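PDB 4RS7: ParB-C from Sulfolobus sp. NOB8H2, which probably binds DNA through its histone-like fold as part of the machinery that segregates DNA in this archaeon. Local coordinates for residues A1-E4 against S5-A9; L22-K25 against D26-V30; L46-Y49 against N50-L54. All coordinates share one frame; numbering follows the deposited sequence.

Interaction 1 of 3, residues A1-E4 against S5-A9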
loop_
_atom_site.group_PDB
_atom_site.type_symbol
_atom_site.label_atom_id
_atom_site.label_comp_id
_atom_site.label_asym_id
_atom_site.label_seq_id
_atom_site.Cartn_x
_atom_site.Cartn_y
_atom_site.Cartn_z
ATOM N N ALA A 1 -17.209 -18.451 -8.010
ATOM C CA ALA A 1 -16.215 -18.711 -6.974
ATOM C C ALA A 1 -15.782 -17.422 -6.279
ATOM O O ALA A 1 -14.913 -17.434 -5.406
ATOM C CB ALA A 1 -15.008 -19.428 -7.566
ATOM N N ASP A 2 -16.399 -16.311 -6.667
ATOM C CA ASP A 2 -16.054 -15.014 -6.105
ATOM C C ASP A 2 -16.212 -14.976 -4.589
ATOM O O ASP A 2 -15.224 -14.900 -3.863
ATOM C CB ASP A 2 -16.883 -13.900 -6.750
ATOM C CG ASP A 2 -16.509 -13.658 -8.200
ATOM O OD1 ASP A 2 -15.396 -14.063 -8.601
ATOM O OD2 ASP A 2 -17.322 -13.062 -8.937
ATOM N N LEU A 3 -17.455 -15.032 -4.118
ATOM C CA LEU A 3 -17.733 -14.857 -2.695
ATOM C C LEU A 3 -16.964 -15.843 -1.824
ATOM O O LEU A 3 -16.579 -15.521 -0.702
ATOM C CB LEU A 3 -19.234 -14.943 -2.412
ATOM C CG LEU A 3 -20.068 -13.837 -3.057
ATOM C CD1 LEU A 3 -21.508 -13.911 -2.589
ATOM C CD2 LEU A 3 -19.474 -12.473 -2.733
ATOM N N GLU A 4 -16.733 -17.044 -2.338
ATOM C CA GLU A 4 -15.990 -18.031 -1.573
ATOM C C GLU A 4 -14.542 -17.589 -1.374
ATOM O O GLU A 4 -13.969 -17.789 -0.306
ATOM C CB GLU A 4 -16.049 -19.404 -2.235
ATOM C CG GLU A 4 -16.185 -20.533 -1.231
ATOM C CD GLU A 4 -17.297 -20.274 -0.225
ATOM O OE1 GLU A 4 -18.403 -19.873 -0.647
ATOM O OE2 GLU A 4 -17.061 -20.458 0.990
ATOM N N SER A 5 -13.955 -16.992 -2.407
ATOM C CA SER A 5 -12.591 -16.485 -2.307
ATOM C C SER A 5 -12.544 -15.342 -1.302
ATOM O O SER A 5 -11.663 -15.291 -0.446
ATOM C CB SER A 5 -12.085 -16.013 -3.669
ATOM O OG SER A 5 -11.903 -17.106 -4.551
ATOM N N LEU A 6 -13.510 -14.436 -1.410
ATOM C CA LEU A 6 -13.603 -13.298 -0.502
ATOM C C LEU A 6 -13.709 -13.753 0.952
ATOM O O LEU A 6 -13.014 -13.233 1.827
ATOM C CB LEU A 6 -14.804 -12.426 -0.866
ATOM C CG LEU A 6 -15.060 -11.250 0.078
ATOM C CD1 LEU A 6 -13.946 -10.216 -0.049
ATOM C CD2 LEU A 6 -16.417 -10.620 -0.194
ATOM N N TYR A 7 -14.576 -14.727 1.207
ATOM C CA TYR A 7 -14.798 -15.213 2.567
ATOM C C TYR A 7 -13.549 -15.845 3.170
ATOM O O TYR A 7 -13.287 -15.696 4.364
ATOM C CB TYR A 7 -15.967 -16.196 2.605
ATOM C CG TYR A 7 -17.301 -15.564 2.278
ATOM C CD1 TYR A 7 -18.340 -16.321 1.755
ATOM C CD2 TYR A 7 -17.521 -14.208 2.496
ATOM C CE1 TYR A 7 -19.561 -15.748 1.455
ATOM C CE2 TYR A 7 -18.740 -13.627 2.200
ATOM C CZ TYR A 7 -19.755 -14.403 1.678
ATOM O OH TYR A 7 -20.972 -13.835 1.381
ATOM N N ARG A 8 -12.782 -16.561 2.353
ATOM C CA ARG A 8 -11.533 -17.144 2.832
ATOM C C ARG A 8 -10.528 -16.056 3.193
ATOM O O ARG A 8 -9.810 -16.166 4.191
ATOM C CB ARG A 8 -10.934 -18.105 1.800
ATOM C CG ARG A 8 -11.578 -19.489 1.795
ATOM C CD ARG A 8 -10.812 -20.458 0.902
ATOM N NE ARG A 8 -10.825 -20.034 -0.494
ATOM C CZ ARG A 8 -11.718 -20.440 -1.392
ATOM N NH1 ARG A 8 -12.677 -21.290 -1.042
ATOM N NH2 ARG A 8 -11.652 -20.000 -2.641
ATOM N N ALA A 9 -10.487 -15.004 2.382
ATOM C CA ALA A 9 -9.546 -13.911 2.600
ATOM C C ALA A 9 -10.006 -12.971 3.711
ATOM O O ALA A 9 -9.184 -12.373 4.399
ATOM C CB ALA A 9 -9.320 -13.137 1.309
#

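Interaction 2 of 3, residues L22-K25 against D26-V30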
loop_
_atom_site.group_PDB
_atom_site.type_symbol
_atom_site.label_atom_id
_atom_site.label_comp_id
_atom_site.label_asym_id
_atom_site.label_seq_id
_atom_site.Cartn_x
_atom_site.Cartn_y
_atom_site.Cartn_z
ATOM N N LEU A 22 -24.827 -8.166 6.804
ATOM C CA LEU A 22 -24.489 -7.805 5.434
ATOM C C LEU A 22 -25.194 -8.737 4.465
ATOM O O LEU A 22 -25.169 -9.955 4.637
ATOM C CB LEU A 22 -22.974 -7.862 5.210
ATOM C CG LEU A 22 -22.156 -6.681 5.732
ATOM C CD1 LEU A 22 -20.662 -6.917 5.533
ATOM C CD2 LEU A 22 -22.595 -5.391 5.051
ATOM N N THR A 23 -25.827 -8.165 3.449
ATOM C CA THR A 23 -26.507 -8.969 2.444
ATOM C C THR A 23 -25.489 -9.549 1.472
ATOM O O THR A 23 -24.340 -9.097 1.411
ATOM C CB THR A 23 -27.538 -8.142 1.656
ATOM O OG1 THR A 23 -26.864 -7.327 0.689
ATOM C CG2 THR A 23 -28.348 -7.256 2.596
ATOM N N GLU A 24 -25.914 -10.547 0.709
ATOM C CA GLU A 24 -25.043 -11.174 -0.272
ATOM C C GLU A 24 -24.634 -10.180 -1.356
ATOM O O GLU A 24 -23.487 -10.178 -1.799
ATOM C CB GLU A 24 -25.717 -12.406 -0.881
ATOM C CG GLU A 24 -24.825 -13.215 -1.808
ATOM C CD GLU A 24 -25.444 -14.547 -2.193
ATOM O OE1 GLU A 24 -25.611 -15.403 -1.299
ATOM O OE2 GLU A 24 -25.765 -14.735 -3.387
ATOM N N LYS A 25 -25.568 -9.330 -1.779
ATOM C CA LYS A 25 -25.242 -8.275 -2.734
ATOM C C LYS A 25 -24.216 -7.327 -2.130
ATOM O O LYS A 25 -23.311 -6.858 -2.819
ATOM C CB LYS A 25 -26.488 -7.496 -3.160
ATOM C CG LYS A 25 -27.064 -7.926 -4.500
ATOM C CD LYS A 25 -27.682 -6.744 -5.235
ATOM C CE LYS A 25 -26.630 -5.690 -5.563
ATOM N NZ LYS A 25 -27.201 -4.507 -6.268
ATOM N N ASP A 26 -24.369 -7.041 -0.840
ATOM C CA ASP A 26 -23.376 -6.261 -0.111
ATOM C C ASP A 26 -22.001 -6.903 -0.260
ATOM O O ASP A 26 -21.025 -6.229 -0.579
ATOM C CB ASP A 26 -23.733 -6.174 1.377
ATOM C CG ASP A 26 -24.854 -5.190 1.662
ATOM O OD1 ASP A 26 -25.078 -4.280 0.837
ATOM O OD2 ASP A 26 -25.501 -5.321 2.726
ATOM N N ALA A 27 -21.933 -8.209 -0.017
ATOM C CA ALA A 27 -20.674 -8.943 -0.096
ATOM C C ALA A 27 -20.092 -8.907 -1.508
ATOM O O ALA A 27 -18.870 -8.921 -1.683
ATOM C CB ALA A 27 -20.865 -10.384 0.368
ATOM N N GLU A 28 -20.971 -8.864 -2.506
ATOM C CA GLU A 28 -20.557 -8.792 -3.906
ATOM C C GLU A 28 -19.824 -7.487 -4.193
ATOM O O GLU A 28 -18.852 -7.462 -4.950
ATOM C CB GLU A 28 -21.765 -8.935 -4.840
ATOM C CG GLU A 28 -22.424 -10.305 -4.791
ATOM C CD GLU A 28 -23.582 -10.443 -5.765
ATOM O OE1 GLU A 28 -23.994 -9.427 -6.364
ATOM O OE2 GLU A 28 -24.080 -11.576 -5.931
ATOM N N LYS A 29 -20.304 -6.406 -3.589
ATOM C CA LYS A 29 -19.653 -5.106 -3.697
ATOM C C LYS A 29 -18.277 -5.147 -3.044
ATOM O O LYS A 29 -17.300 -4.653 -3.601
ATOM C CB LYS A 29 -20.507 -4.028 -3.029
ATOM C CG LYS A 29 -21.842 -3.766 -3.710
ATOM C CD LYS A 29 -22.793 -3.032 -2.772
ATOM C CE LYS A 29 -23.975 -2.436 -3.519
ATOM N NZ LYS A 29 -23.568 -1.266 -4.347
ATOM N N VAL A 30 -18.213 -5.742 -1.855
ATOM C CA VAL A 30 -16.962 -5.867 -1.111
ATOM C C VAL A 30 -15.924 -6.650 -1.911
ATOM O O VAL A 30 -14.747 -6.297 -1.927
ATOM C CB VAL A 30 -17.192 -6.551 0.251
ATOM C CG1 VAL A 30 -15.871 -6.801 0.965
ATOM C CG2 VAL A 30 -18.128 -5.711 1.116
#

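Interaction 3 of 3, residues L46-Y49 against N50-L54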
loop_
_atom_site.group_PDB
_atom_site.type_symbol
_atom_site.label_atom_id
_atom_site.label_comp_id
_atom_site.label_asym_id
_atom_site.label_seq_id
_atom_site.Cartn_x
_atom_site.Cartn_y
_atom_site.Cartn_z
ATOM N N LEU A 46 5.064 -1.324 -9.346
ATOM C CA LEU A 46 5.447 -0.976 -10.712
ATOM C C LEU A 46 6.310 0.291 -10.780
ATOM O O LEU A 46 7.301 0.334 -11.512
ATOM C CB LEU A 46 4.211 -0.845 -11.613
ATOM C CG LEU A 46 3.556 -2.155 -12.058
ATOM C CD1 LEU A 46 2.132 -1.921 -12.567
ATOM C CD2 LEU A 46 4.402 -2.852 -13.123
ATOM N N LEU A 47 5.932 1.322 -10.028
ATOM C CA LEU A 47 6.730 2.542 -9.975
ATOM C C LEU A 47 8.129 2.229 -9.454
ATOM O O LEU A 47 9.119 2.688 -10.014
ATOM C CB LEU A 47 6.064 3.610 -9.105
ATOM C CG LEU A 47 6.848 4.921 -8.940
ATOM C CD1 LEU A 47 7.172 5.528 -10.292
ATOM C CD2 LEU A 47 6.082 5.912 -8.077
ATOM N N TRP A 48 8.205 1.441 -8.384
ATOM C CA TRP A 48 9.498 1.031 -7.839
ATOM C C TRP A 48 10.380 0.393 -8.912
ATOM O O TRP A 48 11.496 0.847 -9.152
ATOM C CB TRP A 48 9.318 0.055 -6.676
ATOM C CG TRP A 48 10.613 -0.488 -6.151
ATOM C CD1 TRP A 48 11.127 -1.736 -6.364
ATOM C CD2 TRP A 48 11.564 0.204 -5.333
ATOM N NE1 TRP A 48 12.339 -1.866 -5.721
ATOM C CE2 TRP A 48 12.628 -0.689 -5.080
ATOM C CE3 TRP A 48 11.617 1.490 -4.784
ATOM C CZ2 TRP A 48 13.731 -0.336 -4.302
ATOM C CZ3 TRP A 48 12.721 1.841 -4.010
ATOM C CH2 TRP A 48 13.760 0.932 -3.781
ATOM N N TYR A 49 9.872 -0.651 -9.556
ATOM C CA TYR A 49 10.650 -1.392 -10.552
ATOM C C TYR A 49 11.114 -0.517 -11.717
ATOM O O TYR A 49 12.140 -0.794 -12.339
ATOM C CB TYR A 49 9.847 -2.580 -11.092
ATOM C CG TYR A 49 9.689 -3.731 -10.118
ATOM C CD1 TYR A 49 8.443 -4.281 -9.866
ATOM C CD2 TYR A 49 10.788 -4.269 -9.461
ATOM C CE1 TYR A 49 8.291 -5.332 -8.980
ATOM C CE2 TYR A 49 10.646 -5.324 -8.576
ATOM C CZ TYR A 49 9.396 -5.848 -8.340
ATOM O OH TYR A 49 9.245 -6.898 -7.461
ATOM N N ASN A 50 10.357 0.532 -12.015
ATOM C CA ASN A 50 10.669 1.399 -13.150
ATOM C C ASN A 50 11.485 2.640 -12.810
ATOM O O ASN A 50 11.786 3.444 -13.690
ATOM C CB ASN A 50 9.385 1.816 -13.872
ATOM C CG ASN A 50 8.805 0.700 -14.703
ATOM O OD1 ASN A 50 9.180 0.518 -15.860
ATOM N ND2 ASN A 50 7.890 -0.068 -14.116
ATOM N N THR A 51 11.830 2.809 -11.540
ATOM C CA THR A 51 12.572 3.995 -11.132
ATOM C C THR A 51 13.720 3.649 -10.192
ATOM O O THR A 51 14.815 3.315 -10.641
ATOM C CB THR A 51 11.656 5.069 -10.488
ATOM O OG1 THR A 51 10.962 4.513 -9.365
ATOM C CG2 THR A 51 10.644 5.595 -11.502
ATOM N N VAL A 52 13.468 3.722 -8.891
ATOM C CA VAL A 52 14.531 3.518 -7.913
ATOM C C VAL A 52 15.191 2.142 -8.009
ATOM O O VAL A 52 16.392 2.015 -7.771
ATOM C CB VAL A 52 14.046 3.770 -6.475
ATOM C CG1 VAL A 52 15.202 3.600 -5.493
ATOM C CG2 VAL A 52 13.454 5.160 -6.363
ATOM N N ASP A 53 14.426 1.111 -8.361
ATOM C CA ASP A 53 15.019 -0.220 -8.471
ATOM C C ASP A 53 16.100 -0.243 -9.549
ATOM O O ASP A 53 17.102 -0.943 -9.417
ATOM C CB ASP A 53 13.968 -1.292 -8.763
ATOM C CG ASP A 53 14.508 -2.701 -8.565
ATOM O OD1 ASP A 53 15.110 -2.968 -7.505
ATOM O OD2 ASP A 53 14.333 -3.546 -9.468
ATOM N N LEU A 54 15.896 0.522 -10.616
ATOM C CA LEU A 54 16.861 0.553 -11.709
ATOM C C LEU A 54 18.133 1.248 -11.250
ATOM O O LEU A 54 19.242 0.774 -11.496
ATOM C CB LEU A 54 16.281 1.267 -12.930
ATOM C CG LEU A 54 15.042 0.632 -13.563
ATOM C CD1 LEU A 54 14.526 1.503 -14.702
ATOM C CD2 LEU A 54 15.338 -0.777 -14.048
HETATM O O HOH W 1 13.574 -4.338 -5.677
HETATM O O HOH W 2 13.539 -3.205 -12.040
#

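Interaction 1 of 3, residues A1-E4 against S5-A9
Leu3 and Tyr7, one turn apart at the start of helix 2-9, the N-terminal helix of this histone-like fold, lie side by side and point the same way. Leu3 CB stands over the ring, on the face that Leu3 O also covers, 4.0 Å from Tyr7 CE1, while Leu3 CD1 runs on toward the phenol oxygen. Because Tyr7 CG stands opposite its own carbonyl carbon and beside the backbone N (chi1 -66°), the ring leans back over the preceding turn. Leu3 O then lies 3.0 Å above the plane of the Tyr7 ring, displaced toward its rim. Leu3 O also accepts the helical bond from Tyr7 N, at 2.9 Å, so the residue that supplies the donor also covers the acceptor with its ring. Leu3 CD2 approaches Leu6 CD2 more loosely, at 4.4 Å. This leucine and tyrosine surface faces helix 24-50, where Leu3 rests on Glu24, Tyr7 on Ala27 and Leu6 on Trp34.

Glu4 and Arg8 form a different, more exposed pair. Their side chains cross at about a right angle, and the charged ends stay apart, with Glu4 OE2 4.9 Å from Arg8 NH1, so any attraction is probably modest. The arginine chain bends at chi3 and folds its guanidinium back along the helix, which lays that group's face over Glu4 O, centred 3.6 Å above it. Beside it, Arg8 NH1 touches Glu4 CG. At the very start of the chain, Ser5 N donates to Ala1 O over 3.2 Å, closing the first turn.

Interaction 2 of 3, residues L22-K25 against D26-V30
Two first torsions bring Thr23 and Asp26 together in a capping box at the start of helix 24-50: Thr23 OG1 sits between its backbone N and carbonyl carbon (chi1 77°), and Asp26 CG turns back beside its own backbone N (chi1 -76°). Thr23 is the N-cap, and each of the two residues receives the other's backbone N-H with its side chain. Asp26 N gives a hydrogen bond of 2.9 Å to Thr23 OG1, and Thr23 N answers with one of 3.0 Å to Asp26 OD2. The carboxylate oxygen is met on its anti side, with the donor 32° out of the carboxylate plane. Together the two bonds satisfy N-H groups at a helix start and fix the rotation of both side chains. The helical pattern follows directly, with Ala27 N bonded to Thr23 O at 2.9 Å.

Apolar atoms close round the buried carboxylate. Thr23 CG2 lies 3.4 Å from Asp26 OD2, and Leu22 crosses Asp26 at about a right angle, bringing Leu22 CD2 to 3.7 Å from the same Asp26 OD2. Arg58 of the second subunit adds a long, weak ion pair to OD2, while Leu22 packs on Ile59 of that subunit. The helix start would also probably steady the negative charge.

On the outer side, Glu24 and Glu28 bring like charges near each other, with their OE2 atoms 4.4 Å apart, an opposition that exposure to solvent probably softens. The CG methylene of Glu28 packs against the preceding turn, 3.2 Å from Glu24 O.

Interaction 3 of 3, residues L46-Y49 against N50-L54
Leu46 O is gripped twice by Asn50, whose backbone N and side-chain ND2 reach it from opposite faces of the carbonyl plane. The side-chain bond, from Asn50 ND2 to Leu46 O, is the shorter at 2.7 Å and nearly straight (174°), with the acceptor in the amide plane; the side-chain amide thereby adds a second bond to the carbonyl that Asn50 N already reaches, near the end of helix 24-50. Thr51 OG1 donates to Leu47 O, also over 2.7 Å, from above the carbonyl plane, and Thr51 CG2 rests on Leu47 CD1. Beyond this break Trp48 O accepts twice as well, from Thr51 N and, at 3.0 Å, from Asp53 N, which ties the kink to the start of helix 52-58.

The indole carries the packing. Trp48 CG lies anti to the backbone N (chi1 175°), which sends the ring forward over the next helix. Asp53 CB makes a CH-pi contact with the face of its five-membered ring, 3.8 Å from the centroid, while Val52 CG1 comes to 3.4 Å from Trp48 CZ3. A water in the ring plane accepts from Trp48 NE1 at 2.8 Å and donates to Asp53 OD1. With the indole of Trp48 cut back to an alanine, Val52 and Asp53 CB would probably lose the surface they pack on, and the bridging water its N-H partner. Asp53 OD2 stands at the edge of the Tyr49 ring, 3.6 Å from Tyr49 CD2, and a second water joins it to Tyr49 O. Lys57 and Arg66 form salt bridges with the carboxylate, which probably offset its charge.

Helix 63-74 packs on the indole, where Phe70 meets Trp48 edge-to-face and Met73 touches both Trp48 and Val52; Tyr49 OH instead bonds Phe81 O of the second subunit.

From the N terminus the three contacts follow in series, each within one continuous stretch, so none nests in or crosses another and none closes a long loop. Interaction 1 takes in all of helix 2-9. After helix 11-18 and its loop, interaction 2 starts helix 24-50, and the fold brings it back against interaction 1: Leu6 CD2 lies 3.3 Å from Ala27 O, and Leu3 CD1 packs on Glu24 CG. Interaction 3 ends that same long helix and leads into helix 52-58, its centre about 36 Å from that of interaction 2. Both of these contacts touch the second subunit, so helix 24-50 meets it near both of its ends.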